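Local coordinates for protein carbonic anhydrase (Synechocystis sp., PDB 5SWC) that catalyses the reversible, zinc-dependent interconversion of carbon dioxide and hydrogencarbonate, supplying carbon dioxide to RuBisCO inside the carboxysome, at residues Gly83-Pro88 against Asp141-Thr146; Thr146-Arg151 against Ile174-Lys179. All blocks are in the same frame, centred on the assembly; numbering follows the deposited sequence. Where two conformers were deposited one is given.

Contact 1 (Gly83-Pro88 against Asp141-Thr146); sequences GNIIPP and DWLKHT
I85 drives its branched side chain between the indole of W142 and the methyls of L143 and T146. Chi1 of -73° puts CG1 beside the backbone N of I85 and turns the I85 CG2 methyl over one face of the six-membered ring of W142, 4.2 Å from the ring centroid, a CH-pi contact displaced toward the rim. The closest approach is I85 CB to W142 CZ2, 3.5 Å. The other branch ends in CD1, which meets L143 CD2 at 3.9 Å and T146 CG2 at 3.8 Å. Farther along, P87 sets its CB over one face of the H145 imidazole, offset toward the rim, 3.8 Å from the ring centroid and 18° off the normal, while its CG reaches W142 CZ3 at 3.8 Å. Contact across the pair is thus apolar; outside it W142 NE1 bonds to the carbonyl of A82 and H145 NE2 to that of N93 of a second subunit, which probably helps set how each ring is turned. E96 of helix 95-106 touches W142 and P87. This packing joins the loop after strand 76-81 to helix 137-143 in the beta-carbonic anhydrase fold, with the side chain of I85 about 9 Å from the zinc ion.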
loop_
_atom_site.group_PDB
_atom_site.type_symbol
_atom_site.label_atom_id
_atom_site.label_comp_id
_atom_site.label_asym_id
_atom_site.label_seq_id
_atom_site.Cartn_x
_atom_site.Cartn_y
_atom_site.Cartn_z
ATOM N N GLY A 83 4.499 -18.034 12.922
ATOM C CA GLY A 83 5.704 -18.284 12.158
ATOM C C GLY A 83 6.935 -17.485 12.528
ATOM O O GLY A 83 7.989 -17.648 11.896
ATOM N N ASN A 84 6.825 -16.613 13.530
ATOM C CA ASN A 84 7.989 -15.839 13.985
ATOM C C ASN A 84 8.680 -15.108 12.831
ATOM O O ASN A 84 9.895 -15.158 12.679
ATOM C CB ASN A 84 8.958 -16.659 14.881
ATOM C CG ASN A 84 9.410 -17.972 14.294
ATOM O OD1 ASN A 84 8.786 -19.019 14.596
ATOM N ND2 ASN A 84 10.511 -17.973 13.547
ATOM N N ILE A 85 7.848 -14.394 12.075
ATOM C CA ILE A 85 8.291 -13.711 10.864
ATOM C C ILE A 85 8.433 -12.207 11.107
ATOM O O ILE A 85 7.583 -11.580 11.751
ATOM C CB ILE A 85 7.258 -13.983 9.720
ATOM C CG1 ILE A 85 7.424 -15.413 9.257
ATOM C CG2 ILE A 85 7.435 -12.999 8.577
ATOM C CD1 ILE A 85 6.250 -15.934 8.503
ATOM N N ILE A 86 9.516 -11.644 10.584
ATOM C CA ILE A 86 9.748 -10.185 10.558
ATOM C C ILE A 86 9.829 -9.776 9.093
ATOM O O ILE A 86 10.798 -10.104 8.425
ATOM C CB ILE A 86 11.024 -9.800 11.287
ATOM C CG1 ILE A 86 10.976 -10.262 12.766
ATOM C CG2 ILE A 86 11.222 -8.263 11.192
ATOM C CD1 ILE A 86 9.953 -9.586 13.597
ATOM N N PRO A 87 8.818 -9.046 8.584
ATOM C CA PRO A 87 8.917 -8.650 7.184
ATOM C C PRO A 87 10.150 -7.762 6.936
ATOM O O PRO A 87 10.603 -7.056 7.840
ATOM C CB PRO A 87 7.598 -7.883 6.938
ATOM C CG PRO A 87 6.637 -8.456 7.974
ATOM C CD PRO A 87 7.542 -8.675 9.180
ATOM N N PRO A 88 10.646 -7.747 5.716
ATOM C CA PRO A 88 11.677 -6.746 5.375
ATOM C C PRO A 88 11.185 -5.332 5.660
ATOM O O PRO A 88 9.975 -5.044 5.637
ATOM C CB PRO A 88 11.886 -6.953 3.878
ATOM C CG PRO A 88 11.430 -8.382 3.634
ATOM C CD PRO A 88 10.276 -8.548 4.539
ATOM N N ASP A 141 -1.482 -14.466 2.694
ATOM C CA ASP A 141 -0.847 -13.186 2.383
ATOM C C ASP A 141 0.361 -12.960 3.306
ATOM O O ASP A 141 1.407 -12.434 2.871
ATOM C CB ASP A 141 -1.839 -12.028 2.570
ATOM C CG ASP A 141 -2.964 -12.008 1.551
ATOM O OD1 ASP A 141 -2.756 -12.547 0.442
ATOM O OD2 ASP A 141 -4.045 -11.420 1.875
ATOM N N TRP A 142 0.221 -13.304 4.571
ATOM C CA TRP A 142 1.270 -13.083 5.568
ATOM C C TRP A 142 2.531 -13.862 5.226
ATOM O O TRP A 142 3.649 -13.354 5.346
ATOM C CB TRP A 142 0.725 -13.462 6.927
ATOM C CG TRP A 142 1.689 -13.644 8.019
ATOM C CD1 TRP A 142 1.888 -14.800 8.750
ATOM C CD2 TRP A 142 2.540 -12.668 8.603
ATOM N NE1 TRP A 142 2.801 -14.583 9.719
ATOM C CE2 TRP A 142 3.228 -13.294 9.669
ATOM C CE3 TRP A 142 2.799 -11.321 8.348
ATOM C CZ2 TRP A 142 4.135 -12.604 10.444
ATOM C CZ3 TRP A 142 3.739 -10.644 9.119
ATOM C CH2 TRP A 142 4.377 -11.304 10.169
ATOM N N LEU A 143 2.344 -15.090 4.759
ATOM C CA LEU A 143 3.492 -15.934 4.427
ATOM C C LEU A 143 4.290 -15.425 3.241
ATOM O O LEU A 143 5.435 -15.835 3.077
ATOM C CB LEU A 143 3.049 -17.373 4.264
ATOM C CG LEU A 143 2.573 -18.060 5.536
ATOM C CD1 LEU A 143 2.030 -19.468 5.204
ATOM C CD2 LEU A 143 3.662 -18.167 6.568
ATOM N N LYS A 144 3.740 -14.495 2.473
ATOM C CA LYS A 144 4.503 -13.802 1.425
ATOM C C LYS A 144 5.772 -13.203 1.980
ATOM O O LYS A 144 6.782 -13.118 1.262
ATOM C CB LYS A 144 3.666 -12.695 0.778
ATOM C CG LYS A 144 2.464 -13.207 -0.029
ATOM C CD LYS A 144 1.626 -12.043 -0.545
ATOM C CE LYS A 144 0.400 -12.542 -1.337
ATOM N NZ LYS A 144 -0.582 -11.420 -1.567
ATOM N N HIS A 145 5.756 -12.778 3.241
ATOM C CA HIS A 145 6.924 -12.132 3.804
ATOM C C HIS A 145 8.056 -13.098 4.085
ATOM O O HIS A 145 9.182 -12.653 4.311
ATOM C CB HIS A 145 6.569 -11.347 5.053
ATOM C CG HIS A 145 5.629 -10.240 4.807
ATOM N ND1 HIS A 145 5.897 -9.201 3.943
ATOM C CD2 HIS A 145 4.420 -10.007 5.345
ATOM C CE1 HIS A 145 4.877 -8.350 3.972
ATOM N NE2 HIS A 145 3.973 -8.822 4.820
ATOM N N THR A 146 7.792 -14.401 3.995
ATOM C CA THR A 146 8.848 -15.401 4.110
ATOM C C THR A 146 8.954 -16.221 2.808
ATOM O O THR A 146 9.479 -17.345 2.800
ATOM C CB THR A 146 8.670 -16.242 5.384
ATOM O OG1 THR A 146 9.939 -16.830 5.704
ATOM C CG2 THR A 146 7.607 -17.342 5.253
#

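Contact 2 (Thr146-Arg151 against Ile174-Lys179); sequences TEATRR and ILTQLK
T149 and T176 face each other where helix 147-156 passes helix 162-181, their CA atoms 6.1 Å apart. T149 OG1 lies between two other hydroxyls, 2.8 Å from T176 OG1 and 2.7 Å from T146 OG1; the T149 and T176 hydroxyls are each placed beside their own backbone N by a first torsion near -60° (T149 -53°, T176 -63°). The hydroxyl of T146 is further bonded to OD1 of N173, and that of T176 to the carbonyl of E172, one turn back in its own helix. The methyl of T176 fills in beside this polar group, with CG2 4.1 Å from A148 CB and 3.9 Å from T146 OG1. Replacing T176 by an alanine takes away hydroxyl and methyl alike, and is likely to leave T149 OG1 without its partner across the helices, the E172 carbonyl without its side-chain donor and a gap beside A148. Q177, its chain bent at chi2, brings NE2 to 3.1 Å from T146 OG1, while NE2 also bonds to the carbonyl of N173 and OE1 to the backbone N of I86. H188 of a third subunit packs on both A148 and T176, so this small-residue helix-helix crossing also borders a subunit interface of the hexameric beta-carbonic anhydrase.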
loop_
_atom_site.group_PDB
_atom_site.type_symbol
_atom_site.label_atom_id
_atom_site.label_comp_id
_atom_site.label_asym_id
_atom_site.label_seq_id
_atom_site.Cartn_x
_atom_site.Cartn_y
_atom_site.Cartn_z
ATOM N N THR A 146 7.792 -14.401 3.995
ATOM C CA THR A 146 8.848 -15.401 4.110
ATOM C C THR A 146 8.954 -16.221 2.808
ATOM O O THR A 146 9.479 -17.345 2.800
ATOM C CB THR A 146 8.670 -16.242 5.384
ATOM O OG1 THR A 146 9.939 -16.830 5.704
ATOM C CG2 THR A 146 7.607 -17.342 5.253
ATOM N N GLU A 147 8.560 -15.641 1.680
ATOM C CA GLU A 147 8.674 -16.302 0.391
ATOM C C GLU A 147 10.112 -16.705 0.078
ATOM O O GLU A 147 10.348 -17.677 -0.626
ATOM C CB GLU A 147 8.078 -15.415 -0.713
ATOM C CG GLU A 147 8.300 -15.927 -2.133
ATOM C CD GLU A 147 7.593 -17.216 -2.406
ATOM O OE1 GLU A 147 6.701 -17.654 -1.639
ATOM O OE2 GLU A 147 7.947 -17.804 -3.446
ATOM N N ALA A 148 11.084 -15.953 0.583
ATOM C CA ALA A 148 12.470 -16.312 0.325
ATOM C C ALA A 148 12.798 -17.678 0.896
ATOM O O ALA A 148 13.636 -18.397 0.334
ATOM C CB ALA A 148 13.426 -15.219 0.824
ATOM N N THR A 149 12.160 -18.049 2.001
ATOM C CA THR A 149 12.324 -19.375 2.607
ATOM C C THR A 149 11.756 -20.399 1.665
ATOM O O THR A 149 12.387 -21.401 1.397
ATOM C CB THR A 149 11.582 -19.456 3.923
ATOM O OG1 THR A 149 11.995 -18.359 4.757
ATOM C CG2 THR A 149 11.800 -20.766 4.625
ATOM N N ARG A 150 10.547 -20.155 1.167
ATOM C CA ARG A 150 9.892 -21.134 0.334
ATOM C C ARG A 150 10.675 -21.364 -0.943
ATOM O O ARG A 150 10.882 -22.494 -1.374
ATOM C CB ARG A 150 8.483 -20.649 0.025
ATOM C CG ARG A 150 7.602 -21.742 -0.527
ATOM C CD ARG A 150 6.243 -21.202 -0.891
ATOM N NE ARG A 150 6.372 -20.417 -2.110
ATOM C CZ ARG A 150 6.184 -20.896 -3.336
ATOM N NH1 ARG A 150 6.367 -20.121 -4.403
ATOM N NH2 ARG A 150 5.835 -22.163 -3.512
ATOM N N ARG A 151 11.160 -20.279 -1.553
ATOM C CA ARG A 151 11.939 -20.406 -2.775
ATOM C C ARG A 151 13.229 -21.168 -2.565
ATOM O O ARG A 151 13.547 -22.085 -3.309
ATOM C CB ARG A 151 12.228 -18.991 -3.349
ATOM C CG ARG A 151 12.793 -18.961 -4.742
ATOM C CD ARG A 151 11.814 -19.330 -5.844
ATOM N NE ARG A 151 11.750 -20.755 -6.078
ATOM C CZ ARG A 151 10.654 -21.400 -6.476
ATOM N NH1 ARG A 151 9.517 -20.747 -6.680
ATOM N NH2 ARG A 151 10.686 -22.714 -6.653
ATOM N N ILE A 174 14.035 -19.091 10.013
ATOM C CA ILE A 174 14.786 -18.275 10.974
ATOM C C ILE A 174 15.854 -17.475 10.217
ATOM O O ILE A 174 15.982 -16.251 10.438
ATOM C CB ILE A 174 15.383 -19.148 12.079
ATOM C CG1 ILE A 174 14.257 -19.726 12.945
ATOM C CG2 ILE A 174 16.395 -18.379 12.909
ATOM C CD1 ILE A 174 14.679 -20.941 13.681
ATOM N N LEU A 175 16.588 -18.112 9.322
ATOM C CA LEU A 175 17.671 -17.454 8.583
ATOM C C LEU A 175 17.110 -16.324 7.708
ATOM O O LEU A 175 17.692 -15.252 7.616
ATOM C CB LEU A 175 18.461 -18.476 7.786
ATOM C CG LEU A 175 19.069 -19.591 8.651
ATOM C CD1 LEU A 175 19.993 -20.422 7.837
ATOM C CD2 LEU A 175 19.767 -19.003 9.837
ATOM N N THR A 176 15.970 -16.536 7.085
ATOM C CA THR A 176 15.327 -15.488 6.306
ATOM C C THR A 176 14.989 -14.281 7.181
ATOM O O THR A 176 15.214 -13.147 6.776
ATOM C CB THR A 176 14.066 -16.021 5.631
ATOM O OG1 THR A 176 14.467 -17.048 4.709
ATOM C CG2 THR A 176 13.289 -14.970 4.911
ATOM N N GLN A 177 14.431 -14.521 8.359
ATOM C CA GLN A 177 14.066 -13.390 9.192
ATOM C C GLN A 177 15.290 -12.604 9.650
ATOM O O GLN A 177 15.189 -11.389 9.797
ATOM C CB GLN A 177 13.274 -13.855 10.413
ATOM C CG GLN A 177 12.092 -14.729 10.152
ATOM C CD GLN A 177 11.355 -14.354 8.932
ATOM O OE1 GLN A 177 10.964 -13.196 8.726
ATOM N NE2 GLN A 177 11.149 -15.326 8.070
ATOM N N LEU A 178 16.413 -13.268 9.823
ATOM C CA LEU A 178 17.648 -12.562 10.158
ATOM C C LEU A 178 18.104 -11.671 9.024
ATOM O O LEU A 178 18.592 -10.573 9.260
ATOM C CB LEU A 178 18.728 -13.582 10.543
ATOM C CG LEU A 178 18.442 -14.238 11.888
ATOM C CD1 LEU A 178 19.190 -15.515 12.001
ATOM C CD2 LEU A 178 18.769 -13.337 13.044
ATOM N N LYS A 179 17.960 -12.107 7.778
ATOM C CA LYS A 179 18.224 -11.227 6.651
ATOM C C LYS A 179 17.242 -10.063 6.604
ATOM O O LYS A 179 17.637 -8.922 6.357
ATOM C CB LYS A 179 18.181 -12.001 5.331
ATOM C CG LYS A 179 19.215 -13.127 5.159
ATOM C CD LYS A 179 20.618 -12.607 5.233
ATOM C CE LYS A 179 21.590 -13.776 5.082
ATOM N NZ LYS A 179 22.965 -13.216 4.974
#

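Overall arrangement
Both contacts are buried and share T146, which follows helix 137-143 in contact 1 and stands at the N-cap position of helix 147-156, without a capping bond from its side chain. Their centres lie 8 Å apart. Contact 1 is the larger, 356 against 164 Å², and works through aliphatic groups and aromatic faces; contact 2 is a sparse meeting of two helices dominated by threonine hydroxyls. The zinc lies about 9 Å from the I85 side chain and about 11 Å from that of T146. Q177 of helix 162-181 ties the contacts together, its OE1 2.8 Å from I86 N in a probable hydrogen bond. A third subunit touches both, through P88 in contact 1 and through helix side chains in contact 2.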